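Local coordinates for transcriptional activator PlcR protein (Bacillus thuringiensis, PDB 3U3W) that acts as a quorum-sensing virulence regulator, binding DNA through a helix-turn-helix domain and activating transcription when the signal peptide PapR occupies its tetratricopeptide-like domain, at residues Asn159-Ile164 and Ile175-Gln180; Asn154-Asn159 and Glu192-Lys197; Leu238-Gly243 and Asp258-Ala263; Glu214-Val219 and Glu244-Leu249. All coordinates share one frame; numbering follows the deposited sequence.

Contact 1. Residues Asn159-Ile164 and Ile175-Gln180; sequences NAIANI and IDLFEQ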
# COMPACT_ATOMS: atom_id res chain seq x y z
N ASN A 159 -18.39 -2.92 -7.40
CA ASN A 159 -18.01 -4.29 -7.13
C ASN A 159 -19.07 -4.95 -6.26
O ASN A 159 -19.49 -6.06 -6.56
CB ASN A 159 -16.61 -4.38 -6.49
CG ASN A 159 -16.30 -5.79 -5.97
OD1 ASN A 159 -15.91 -6.69 -6.71
ND2 ASN A 159 -16.51 -5.99 -4.70
N ALA A 160 -19.52 -4.27 -5.21
CA ALA A 160 -20.66 -4.77 -4.41
C ALA A 160 -21.91 -5.04 -5.27
O ALA A 160 -22.50 -6.11 -5.20
CB ALA A 160 -20.99 -3.81 -3.25
N ILE A 161 -22.30 -4.07 -6.09
CA ILE A 161 -23.41 -4.26 -7.01
C ILE A 161 -23.21 -5.52 -7.87
O ILE A 161 -24.12 -6.34 -7.99
CB ILE A 161 -23.62 -3.03 -7.90
CG1 ILE A 161 -24.14 -1.85 -7.07
CG2 ILE A 161 -24.58 -3.37 -9.03
CD1 ILE A 161 -24.13 -0.50 -7.79
N ALA A 162 -22.02 -5.69 -8.44
CA ALA A 162 -21.75 -6.85 -9.29
C ALA A 162 -21.82 -8.19 -8.53
O ALA A 162 -22.29 -9.19 -9.08
CB ALA A 162 -20.41 -6.69 -9.98
N ASN A 163 -21.34 -8.20 -7.29
CA ASN A 163 -21.42 -9.37 -6.42
C ASN A 163 -22.86 -9.79 -6.16
O ASN A 163 -23.16 -10.97 -6.07
CB ASN A 163 -20.78 -9.08 -5.05
CG ASN A 163 -19.25 -9.09 -5.09
OD1 ASN A 163 -18.64 -9.52 -6.06
ND2 ASN A 163 -18.63 -8.62 -4.01
N ILE A 164 -23.73 -8.80 -6.01
CA ILE A 164 -25.10 -9.07 -5.61
C ILE A 164 -25.92 -9.60 -6.79
O ILE A 164 -26.66 -10.57 -6.63
CB ILE A 164 -25.75 -7.83 -4.96
CG1 ILE A 164 -25.01 -7.49 -3.66
CG2 ILE A 164 -27.24 -8.08 -4.70
CD1 ILE A 164 -25.42 -6.18 -3.06
N ILE A 175 -21.18 -10.51 -14.47
CA ILE A 175 -19.98 -10.68 -15.27
C ILE A 175 -19.67 -9.43 -16.12
O ILE A 175 -18.52 -8.99 -16.18
CB ILE A 175 -20.05 -11.96 -16.11
CG1 ILE A 175 -19.82 -13.18 -15.19
CG2 ILE A 175 -19.05 -11.89 -17.25
CD1 ILE A 175 -20.33 -14.53 -15.74
N ASP A 176 -20.69 -8.85 -16.74
CA ASP A 176 -20.48 -7.64 -17.53
C ASP A 176 -20.06 -6.45 -16.67
O ASP A 176 -19.29 -5.61 -17.13
CB ASP A 176 -21.74 -7.31 -18.37
CG ASP A 176 -21.84 -8.14 -19.65
OD1 ASP A 176 -20.79 -8.46 -20.27
OD2 ASP A 176 -22.97 -8.48 -20.05
N LEU A 177 -20.54 -6.39 -15.43
CA LEU A 177 -20.16 -5.31 -14.52
C LEU A 177 -18.72 -5.49 -14.02
O LEU A 177 -17.96 -4.52 -13.93
CB LEU A 177 -21.16 -5.16 -13.37
CG LEU A 177 -20.84 -4.00 -12.41
CD1 LEU A 177 -20.37 -2.73 -13.15
CD2 LEU A 177 -22.02 -3.67 -11.48
N PHE A 178 -18.33 -6.73 -13.74
CA PHE A 178 -16.94 -7.02 -13.40
C PHE A 178 -15.99 -6.59 -14.52
O PHE A 178 -14.97 -5.92 -14.26
CB PHE A 178 -16.75 -8.51 -13.09
CG PHE A 178 -17.34 -8.90 -11.77
CD1 PHE A 178 -17.03 -8.17 -10.61
CD2 PHE A 178 -18.21 -9.97 -11.67
CE1 PHE A 178 -17.58 -8.51 -9.38
CE2 PHE A 178 -18.76 -10.32 -10.44
CZ PHE A 178 -18.44 -9.58 -9.29
N GLU A 179 -16.31 -6.96 -15.75
CA GLU A 179 -15.49 -6.55 -16.89
C GLU A 179 -15.40 -5.03 -16.99
O GLU A 179 -14.34 -4.51 -17.28
CB GLU A 179 -16.01 -7.16 -18.19
CG GLU A 179 -15.91 -8.67 -18.25
CD GLU A 179 -16.41 -9.21 -19.59
OE1 GLU A 179 -17.00 -8.43 -20.35
OE2 GLU A 179 -16.18 -10.41 -19.88
N GLN A 180 -16.50 -4.32 -16.75
CA GLN A 180 -16.44 -2.85 -16.78
C GLN A 180 -15.50 -2.29 -15.72
O GLN A 180 -14.81 -1.31 -15.98
CB GLN A 180 -17.80 -2.21 -16.57
CG GLN A 180 -18.67 -2.03 -17.79
CD GLN A 180 -20.08 -1.61 -17.38
OE1 GLN A 180 -21.06 -2.31 -17.67
NE2 GLN A 180 -20.18 -0.48 -16.67
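A162 and L177 bring their CA atoms within 5.7 Å of each other where the helical segments 159-164 and 175-180 run antiparallel at 158°, their axes 8.7 Å apart at closest approach. The methyl of A162 is wedged between two side chains. On one hand it meets L177 CG, 3.7 Å from A162 CB; on the other it sits over a face of the F178 ring as a CH-pi contact, 3.6 Å from A162 CB to the ring centroid and displaced toward the CE1 rim. With CG of L177 anti to the backbone N (chi1 -177°), its CD2 reaches the CG2 branch of I161 at 3.6 Å. Two amide oxygens approach F178 at its edge, in the ring plane: N163 OD1 lies 3.2 Å from F178 CZ and N159 OD1 3.6 Å from F178 CE1. N201, on helix 192-208, donates to N159 OD1, and the bound peptide's backbone accepts from ND2 of N159 and, weakly, from ND2 of N163. The electropositive ring rim thus faces carbonyl oxygens while the amide nitrogens turn to the ligand, consistent with F178 being a second-shell residue that bears on both peptide-binding asparagines.

Contact 2. Residues Asn154-Asn159 and Glu192-Lys197; sequences NLYIEN and EEFDVK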
# COMPACT_ATOMS: atom_id res chain seq x y z
N ASN A 154 -16.32 4.72 -5.77
CA ASN A 154 -17.33 4.30 -6.73
C ASN A 154 -17.09 2.90 -7.31
O ASN A 154 -18.05 2.15 -7.54
CB ASN A 154 -17.46 5.31 -7.88
CG ASN A 154 -18.02 6.62 -7.43
OD1 ASN A 154 -18.69 6.71 -6.42
ND2 ASN A 154 -17.72 7.67 -8.19
N LEU A 155 -15.83 2.57 -7.58
CA LEU A 155 -15.50 1.24 -8.09
C LEU A 155 -15.81 0.18 -7.03
O LEU A 155 -16.33 -0.88 -7.35
CB LEU A 155 -14.04 1.16 -8.57
CG LEU A 155 -13.74 2.10 -9.76
CD1 LEU A 155 -12.33 1.92 -10.27
CD2 LEU A 155 -14.73 1.88 -10.89
N TYR A 156 -15.54 0.50 -5.77
CA TYR A 156 -15.86 -0.42 -4.69
C TYR A 156 -17.37 -0.68 -4.60
O TYR A 156 -17.82 -1.80 -4.37
CB TYR A 156 -15.36 0.13 -3.36
CG TYR A 156 -13.87 0.39 -3.29
CD1 TYR A 156 -12.99 -0.28 -4.12
CD2 TYR A 156 -13.35 1.31 -2.37
CE1 TYR A 156 -11.61 -0.04 -4.04
CE2 TYR A 156 -12.00 1.56 -2.29
CZ TYR A 156 -11.12 0.88 -3.13
OH TYR A 156 -9.77 1.11 -3.06
N ILE A 157 -18.16 0.37 -4.80
CA ILE A 157 -19.61 0.26 -4.83
C ILE A 157 -20.09 -0.58 -6.05
O ILE A 157 -20.97 -1.44 -5.92
CB ILE A 157 -20.26 1.67 -4.75
CG1 ILE A 157 -19.96 2.31 -3.39
CG2 ILE A 157 -21.79 1.59 -4.96
CD1 ILE A 157 -20.26 3.79 -3.30
N GLU A 158 -19.48 -0.35 -7.21
CA GLU A 158 -19.78 -1.18 -8.37
C GLU A 158 -19.46 -2.65 -8.15
O GLU A 158 -20.18 -3.53 -8.64
CB GLU A 158 -19.07 -0.64 -9.61
CG GLU A 158 -19.72 0.62 -10.15
CD GLU A 158 -18.84 1.34 -11.15
OE1 GLU A 158 -18.79 2.59 -11.12
OE2 GLU A 158 -18.21 0.66 -11.97
N ASN A 159 -18.39 -2.92 -7.40
CA ASN A 159 -18.01 -4.29 -7.13
C ASN A 159 -19.07 -4.95 -6.26
O ASN A 159 -19.49 -6.06 -6.56
CB ASN A 159 -16.61 -4.38 -6.49
CG ASN A 159 -16.30 -5.79 -5.97
OD1 ASN A 159 -15.91 -6.69 -6.71
ND2 ASN A 159 -16.51 -5.99 -4.70
N GLU A 192 -3.67 -2.49 -7.03
CA GLU A 192 -3.59 -3.88 -7.44
C GLU A 192 -4.28 -4.87 -6.48
O GLU A 192 -4.77 -5.92 -6.92
CB GLU A 192 -2.14 -4.27 -7.76
CG GLU A 192 -1.50 -3.30 -8.76
CD GLU A 192 -0.44 -3.94 -9.64
OE1 GLU A 192 -0.81 -4.58 -10.66
OE2 GLU A 192 0.76 -3.79 -9.31
N GLU A 193 -4.36 -4.52 -5.20
CA GLU A 193 -5.19 -5.30 -4.28
C GLU A 193 -6.65 -5.35 -4.73
O GLU A 193 -7.25 -6.42 -4.75
CB GLU A 193 -5.10 -4.80 -2.85
CG GLU A 193 -3.99 -5.48 -2.05
CD GLU A 193 -3.68 -4.73 -0.76
OE1 GLU A 193 -4.03 -3.53 -0.66
OE2 GLU A 193 -3.08 -5.35 0.15
N PHE A 194 -7.20 -4.20 -5.12
CA PHE A 194 -8.58 -4.17 -5.61
C PHE A 194 -8.76 -5.01 -6.89
O PHE A 194 -9.71 -5.78 -7.00
CB PHE A 194 -9.08 -2.74 -5.83
CG PHE A 194 -10.54 -2.67 -6.19
CD1 PHE A 194 -11.50 -3.29 -5.38
CD2 PHE A 194 -10.97 -2.01 -7.33
CE1 PHE A 194 -12.84 -3.23 -5.71
CE2 PHE A 194 -12.31 -1.95 -7.68
CZ PHE A 194 -13.25 -2.56 -6.87
N ASP A 195 -7.83 -4.86 -7.83
CA ASP A 195 -7.77 -5.67 -9.04
C ASP A 195 -7.87 -7.16 -8.69
O ASP A 195 -8.60 -7.91 -9.34
CB ASP A 195 -6.43 -5.39 -9.74
CG ASP A 195 -6.44 -5.73 -11.23
OD1 ASP A 195 -6.48 -4.78 -12.05
OD2 ASP A 195 -6.37 -6.92 -11.60
N VAL A 196 -7.12 -7.58 -7.67
CA VAL A 196 -7.12 -8.98 -7.28
C VAL A 196 -8.50 -9.37 -6.77
O VAL A 196 -9.00 -10.46 -7.04
CB VAL A 196 -6.07 -9.28 -6.18
CG1 VAL A 196 -6.31 -10.64 -5.56
CG2 VAL A 196 -4.67 -9.21 -6.75
N LYS A 197 -9.11 -8.47 -6.01
CA LYS A 197 -10.39 -8.75 -5.43
C LYS A 197 -11.47 -8.88 -6.52
O LYS A 197 -12.28 -9.81 -6.50
CB LYS A 197 -10.76 -7.67 -4.42
CG LYS A 197 -12.19 -7.80 -3.93
CD LYS A 197 -12.64 -6.59 -3.15
CE LYS A 197 -12.02 -6.55 -1.77
NZ LYS A 197 -12.55 -5.42 -0.97
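Next to the peptide-binding surface of the tetratricopeptide-like domain, Y156 and F194 join two helices that run almost parallel, as helices separated by one intervening antiparallel helix do in such folds. The segments diverge by only 12°, and their axes come no closer than 11.7 Å, so large side chains must span the gap. F194 does most of this. Its CG is anti to the backbone N (chi1 -173°), which sends the ring straight across to the other helix. There Y156 presents an edge to one face of the F194 ring in a T-shaped stack, centroids 4.7 Å apart and planes at 74°; the closest atoms are Y156 CD1 and F194 CE1, at 3.4 Å. The far end of the phenyl ring touches the backbone as well, L155 O being 3.5 Å from F194 CZ, while L155 CB packs against F194 CE2 at 3.7 Å. At the ring edge N159 CB lies 3.8 Å from F194 CZ. K197 runs its aliphatic chain past the N159 amide, which N201 and the peptide backbone hold. Beyond the two segments, K197 NZ pairs with the backbone of the bound peptide. N191 ND2 bonds Y156 OH, and N191 OD1 accepts weakly from F194 N, so N191 meets the phenol of one residue and the backbone of the other. Helix 171-187 lies alongside, its Q184 and L185 touching L155. Helix 131-143 packs on I157 through L138 and L142, and helix 212-228 meets V196 through I225 and S226.

Contact 3. Residues Leu238-Gly243 and Asp258-Ala263; sequences LYYQRG and DAYKKA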
# COMPACT_ATOMS: atom_id res chain seq x y z
N LEU A 238 -8.21 -17.72 -3.42
CA LEU A 238 -7.81 -17.94 -4.81
C LEU A 238 -7.35 -19.37 -5.06
O LEU A 238 -7.82 -20.01 -6.00
CB LEU A 238 -6.72 -16.94 -5.23
CG LEU A 238 -7.29 -15.53 -5.46
CD1 LEU A 238 -6.20 -14.46 -5.56
CD2 LEU A 238 -8.20 -15.52 -6.69
N TYR A 239 -6.47 -19.89 -4.22
CA TYR A 239 -6.09 -21.29 -4.29
C TYR A 239 -7.28 -22.23 -4.16
O TYR A 239 -7.31 -23.26 -4.82
CB TYR A 239 -5.05 -21.66 -3.24
CG TYR A 239 -3.69 -21.20 -3.63
CD1 TYR A 239 -3.09 -21.66 -4.80
CD2 TYR A 239 -3.00 -20.27 -2.87
CE1 TYR A 239 -1.84 -21.22 -5.18
CE2 TYR A 239 -1.76 -19.83 -3.24
CZ TYR A 239 -1.18 -20.31 -4.40
OH TYR A 239 0.07 -19.85 -4.75
N TYR A 240 -8.23 -21.87 -3.30
CA TYR A 240 -9.42 -22.68 -3.12
C TYR A 240 -10.19 -22.66 -4.45
O TYR A 240 -10.50 -23.71 -5.03
CB TYR A 240 -10.27 -22.14 -1.95
CG TYR A 240 -11.58 -22.87 -1.78
CD1 TYR A 240 -11.67 -24.01 -0.98
CD2 TYR A 240 -12.74 -22.44 -2.44
CE1 TYR A 240 -12.87 -24.69 -0.84
CE2 TYR A 240 -13.95 -23.11 -2.29
CZ TYR A 240 -14.01 -24.23 -1.50
OH TYR A 240 -15.19 -24.90 -1.36
N GLN A 241 -10.47 -21.46 -4.95
CA GLN A 241 -11.14 -21.31 -6.23
C GLN A 241 -10.43 -22.06 -7.36
O GLN A 241 -11.09 -22.61 -8.25
CB GLN A 241 -11.27 -19.84 -6.60
CG GLN A 241 -12.21 -19.65 -7.75
CD GLN A 241 -13.55 -20.24 -7.42
OE1 GLN A 241 -14.14 -19.94 -6.38
NE2 GLN A 241 -14.04 -21.12 -8.29
N ARG A 242 -9.11 -22.08 -7.34
CA ARG A 242 -8.36 -22.73 -8.39
C ARG A 242 -8.50 -24.24 -8.25
O ARG A 242 -8.63 -24.95 -9.25
CB ARG A 242 -6.90 -22.26 -8.42
CG ARG A 242 -5.85 -23.30 -8.07
CD ARG A 242 -4.83 -23.55 -9.18
NE ARG A 242 -3.94 -22.43 -9.48
CZ ARG A 242 -2.68 -22.32 -9.05
NH1 ARG A 242 -2.17 -23.28 -8.29
NH2 ARG A 242 -1.92 -21.26 -9.38
N GLY A 243 -8.51 -24.73 -7.02
CA GLY A 243 -8.86 -26.12 -6.78
C GLY A 243 -10.25 -26.48 -7.32
O GLY A 243 -10.43 -27.53 -7.94
N ASP A 258 -3.11 -30.18 -4.38
CA ASP A 258 -2.15 -29.10 -4.17
C ASP A 258 -2.84 -27.77 -3.89
O ASP A 258 -2.53 -27.10 -2.91
CB ASP A 258 -1.22 -28.95 -5.38
CG ASP A 258 -0.10 -27.94 -5.14
OD1 ASP A 258 0.77 -28.20 -4.29
OD2 ASP A 258 -0.08 -26.89 -5.82
N ALA A 259 -3.77 -27.40 -4.77
CA ALA A 259 -4.43 -26.11 -4.65
C ALA A 259 -5.14 -26.00 -3.31
O ALA A 259 -5.00 -25.00 -2.61
CB ALA A 259 -5.38 -25.87 -5.79
N TYR A 260 -5.88 -27.05 -2.94
CA TYR A 260 -6.63 -27.03 -1.68
C TYR A 260 -5.73 -26.99 -0.44
O TYR A 260 -6.07 -26.37 0.56
CB TYR A 260 -7.59 -28.22 -1.61
CG TYR A 260 -8.81 -28.13 -2.51
CD1 TYR A 260 -9.68 -27.04 -2.44
CD2 TYR A 260 -9.11 -29.15 -3.41
CE1 TYR A 260 -10.80 -26.96 -3.26
CE2 TYR A 260 -10.23 -29.08 -4.23
CZ TYR A 260 -11.08 -27.99 -4.15
OH TYR A 260 -12.18 -27.91 -4.96
N LYS A 261 -4.57 -27.65 -0.52
CA LYS A 261 -3.59 -27.62 0.56
C LYS A 261 -3.05 -26.21 0.76
O LYS A 261 -2.95 -25.72 1.89
CB LYS A 261 -2.44 -28.59 0.30
CG LYS A 261 -2.80 -30.05 0.57
CD LYS A 261 -1.75 -31.00 -0.02
CE LYS A 261 -0.45 -30.98 0.77
NZ LYS A 261 0.25 -29.65 0.75
N LYS A 262 -2.72 -25.55 -0.34
CA LYS A 262 -2.27 -24.18 -0.27
C LYS A 262 -3.33 -23.28 0.37
O LYS A 262 -3.00 -22.38 1.15
CB LYS A 262 -1.85 -23.67 -1.65
CG LYS A 262 -0.54 -24.28 -2.16
CD LYS A 262 -0.25 -23.77 -3.57
CE LYS A 262 1.20 -23.98 -3.99
NZ LYS A 262 1.62 -25.40 -4.01
N ALA A 263 -4.61 -23.52 0.06
CA ALA A 263 -5.69 -22.73 0.65
C ALA A 263 -5.78 -22.98 2.14
O ALA A 263 -5.89 -22.04 2.92
CB ALA A 263 -7.03 -23.04 -0.02
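Aromatic contacts dominate where Y239, Y240 and G243 meet Y260 and K262. The CG of Y240 is anti to the backbone N (chi1 176°), which places its ring beside Y260. Y260 turns its edge toward the face of Y240 in an offset T-shaped pair, with centroids 5.6 Å apart and planes at 66°. G243 CA lies over one face of Y260, 4.1 Å from the ring centroid, a CH-pi contact. K262 makes another by laying CD over one face of Y239, 3.8 Å from that centroid; CB of the same lysine sits above the CG end of the ring, so the aliphatic chain runs along the face.

Small residues allow the close spacing. G243 has no side chain, and its CA comes within 4.9 Å of A259 CA; the antiparallel axes (159°) are 7.5 Å apart at closest approach. The A259 methyl nestles against Y239 O and R242 CG, the latter 3.5 Å from A259 CB, while A263 CB abuts the CB atoms of Y239 and Y240.

Charge is handled mostly within one helix or outside the pair. K262 NZ forms a salt bridge with D258, 2.9 Å from OD2, which it meets on the syn side; this holds the lysine end beyond the Y239 ring. R242 directs NE to N220 OD1, and Y260 OH bonds E244 and R247.

Around this antiparallel pair, helices 192-208 and 212-228 pack on helix 235-248 through L238 and Q241. I269 of the second subunit touches Y239 and K262, an apolar side chain of the bound peptide rests on Y240, and the C-terminal residues L279 and K282 reach both Y240 and Y260.

Contact 4. Residues Glu214-Val219 and Glu244-Leu249; sequences ESLYQV and ECLRKL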
# COMPACT_ATOMS: atom_id res chain seq x y z
N GLU A 214 -12.34 -20.00 -18.15
CA GLU A 214 -12.17 -18.56 -17.97
C GLU A 214 -12.02 -18.21 -16.49
O GLU A 214 -11.33 -17.25 -16.14
CB GLU A 214 -13.33 -17.79 -18.60
CG GLU A 214 -13.12 -17.47 -20.07
CD GLU A 214 -14.43 -17.14 -20.79
OE1 GLU A 214 -14.75 -15.94 -20.94
OE2 GLU A 214 -15.13 -18.08 -21.21
N SER A 215 -12.68 -18.98 -15.64
CA SER A 215 -12.62 -18.77 -14.21
C SER A 215 -11.17 -18.99 -13.76
O SER A 215 -10.60 -18.16 -13.05
CB SER A 215 -13.57 -19.73 -13.49
OG SER A 215 -13.56 -19.52 -12.09
N LEU A 216 -10.60 -20.11 -14.18
CA LEU A 216 -9.23 -20.46 -13.81
C LEU A 216 -8.24 -19.44 -14.37
O LEU A 216 -7.21 -19.13 -13.74
CB LEU A 216 -8.89 -21.88 -14.29
CG LEU A 216 -7.47 -22.42 -14.07
CD1 LEU A 216 -7.14 -22.48 -12.59
CD2 LEU A 216 -7.27 -23.77 -14.74
N TYR A 217 -8.56 -18.90 -15.54
CA TYR A 217 -7.76 -17.84 -16.12
C TYR A 217 -7.70 -16.64 -15.19
O TYR A 217 -6.61 -16.15 -14.87
CB TYR A 217 -8.32 -17.40 -17.47
CG TYR A 217 -7.66 -16.15 -18.01
CD1 TYR A 217 -6.42 -16.21 -18.63
CD2 TYR A 217 -8.30 -14.92 -17.91
CE1 TYR A 217 -5.81 -15.05 -19.12
CE2 TYR A 217 -7.71 -13.76 -18.41
CZ TYR A 217 -6.46 -13.84 -19.01
OH TYR A 217 -5.88 -12.70 -19.50
N GLN A 218 -8.87 -16.17 -14.76
CA GLN A 218 -8.93 -15.04 -13.83
C GLN A 218 -8.27 -15.38 -12.49
O GLN A 218 -7.56 -14.54 -11.94
CB GLN A 218 -10.37 -14.61 -13.60
CG GLN A 218 -11.03 -14.06 -14.84
CD GLN A 218 -10.49 -12.69 -15.20
OE1 GLN A 218 -9.93 -11.99 -14.36
NE2 GLN A 218 -10.65 -12.30 -16.46
N VAL A 219 -8.48 -16.59 -12.00
CA VAL A 219 -7.88 -17.05 -10.74
C VAL A 219 -6.35 -17.01 -10.79
O VAL A 219 -5.70 -16.42 -9.91
CB VAL A 219 -8.34 -18.48 -10.35
CG1 VAL A 219 -7.47 -19.03 -9.23
CG2 VAL A 219 -9.77 -18.46 -9.91
N GLU A 244 -11.23 -25.61 -7.09
CA GLU A 244 -12.57 -25.80 -7.64
C GLU A 244 -12.53 -25.92 -9.17
O GLU A 244 -13.13 -26.82 -9.74
CB GLU A 244 -13.49 -24.63 -7.27
CG GLU A 244 -13.77 -24.46 -5.78
CD GLU A 244 -14.83 -25.42 -5.28
OE1 GLU A 244 -16.03 -25.06 -5.34
OE2 GLU A 244 -14.46 -26.53 -4.85
N CYS A 245 -11.82 -25.01 -9.82
CA CYS A 245 -11.74 -25.01 -11.28
C CYS A 245 -11.04 -26.27 -11.79
O CYS A 245 -11.49 -26.90 -12.74
CB CYS A 245 -11.03 -23.76 -11.80
SG CYS A 245 -11.95 -22.27 -11.61
N LEU A 246 -9.93 -26.60 -11.14
CA LEU A 246 -9.15 -27.77 -11.48
C LEU A 246 -9.98 -29.05 -11.42
O LEU A 246 -9.79 -29.96 -12.22
CB LEU A 246 -7.93 -27.88 -10.56
CG LEU A 246 -6.82 -26.81 -10.72
CD1 LEU A 246 -5.58 -27.19 -9.92
CD2 LEU A 246 -6.45 -26.59 -12.17
N ARG A 247 -10.90 -29.11 -10.46
CA ARG A 247 -11.78 -30.26 -10.31
C ARG A 247 -12.75 -30.37 -11.49
O ARG A 247 -12.90 -31.43 -12.07
CB ARG A 247 -12.54 -30.20 -8.97
CG ARG A 247 -13.04 -31.54 -8.46
CD ARG A 247 -13.14 -31.54 -6.93
NE ARG A 247 -13.82 -30.35 -6.42
CZ ARG A 247 -15.15 -30.23 -6.32
NH1 ARG A 247 -15.94 -31.24 -6.67
NH2 ARG A 247 -15.68 -29.10 -5.86
N LYS A 248 -13.38 -29.27 -11.86
CA LYS A 248 -14.33 -29.28 -12.96
C LYS A 248 -13.64 -29.57 -14.29
O LYS A 248 -14.23 -30.19 -15.18
CB LYS A 248 -15.11 -27.97 -13.05
CG LYS A 248 -16.11 -27.80 -11.95
CD LYS A 248 -16.99 -29.03 -11.86
CE LYS A 248 -17.81 -29.05 -10.58
NZ LYS A 248 -18.99 -28.14 -10.65
N LEU A 249 -12.41 -29.09 -14.42
CA LEU A 249 -11.67 -29.24 -15.67
C LEU A 249 -10.97 -30.61 -15.75
O LEU A 249 -10.30 -30.90 -16.73
CB LEU A 249 -10.67 -28.10 -15.85
CG LEU A 249 -11.28 -26.74 -16.17
CD1 LEU A 249 -10.21 -25.66 -16.19
CD2 LEU A 249 -12.04 -26.77 -17.52
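The groups that meet across this contact, L216 with C245, L246 and L249, are not flat; the planar ones are the guanidinium of R247 and the carboxylate of E244, paired within one helix. The interface belongs to an antiparallel alpha-hairpin of the tetratricopeptide-like domain, helix 212-228 against helix 235-248, crossing at 150° with the axes of the two segments 9.5 Å apart at closest approach. At the guanidinium edge, essentially in its plane, lies E244 OE2, 3.0 Å from R247 NH2. The carboxylate, by contrast, is approached from above, 41° out of its plane. Its OE2 also forms a salt bridge with K282, and the two positive groups would be expected to stabilise its negative charge.

L216 is the hub of the interface. Because CG is anti to the backbone N (chi1 177°), both methyls are carried across: CD2 reaches L246 CD2 at 3.9 Å and L249 CD1 at 3.8 Å, so the leucine fits between two others. Its CB packs on C245 CB, also at 3.8 Å, where the backbones are closest. Y251 closes over L216 and L246 from the following loop. The hydroxyl of S215 is already engaged with A203 O on helix 192-208, and against it rests the thiol of C245, with 3.2 Å between S215 OG and C245 SG.

Contacts 1 and 2 have N159 in common and lie 10 Å apart between centres; L177 CD2 of the first touches E158 O of the second at 3.4 Å. Contacts 3 and 4 form a second such couple, again 10 Å between centres, on helix 235-248: Y260 OH lies 2.7 Å from E244 OE2, a probable hydrogen bond, and R242 CB packs on V219 CG1 at 3.4 Å. The couples are bridged where V196 CG1 of contact 2 meets L238 CD1 of contact 3, at 3.8 Å. Contacts 1, 2 and 3 each supply residues that touch the bound peptide, whereas DNA is remote, its nearest atom about 29 Å from contact 2 and about 47 Å from contact 4.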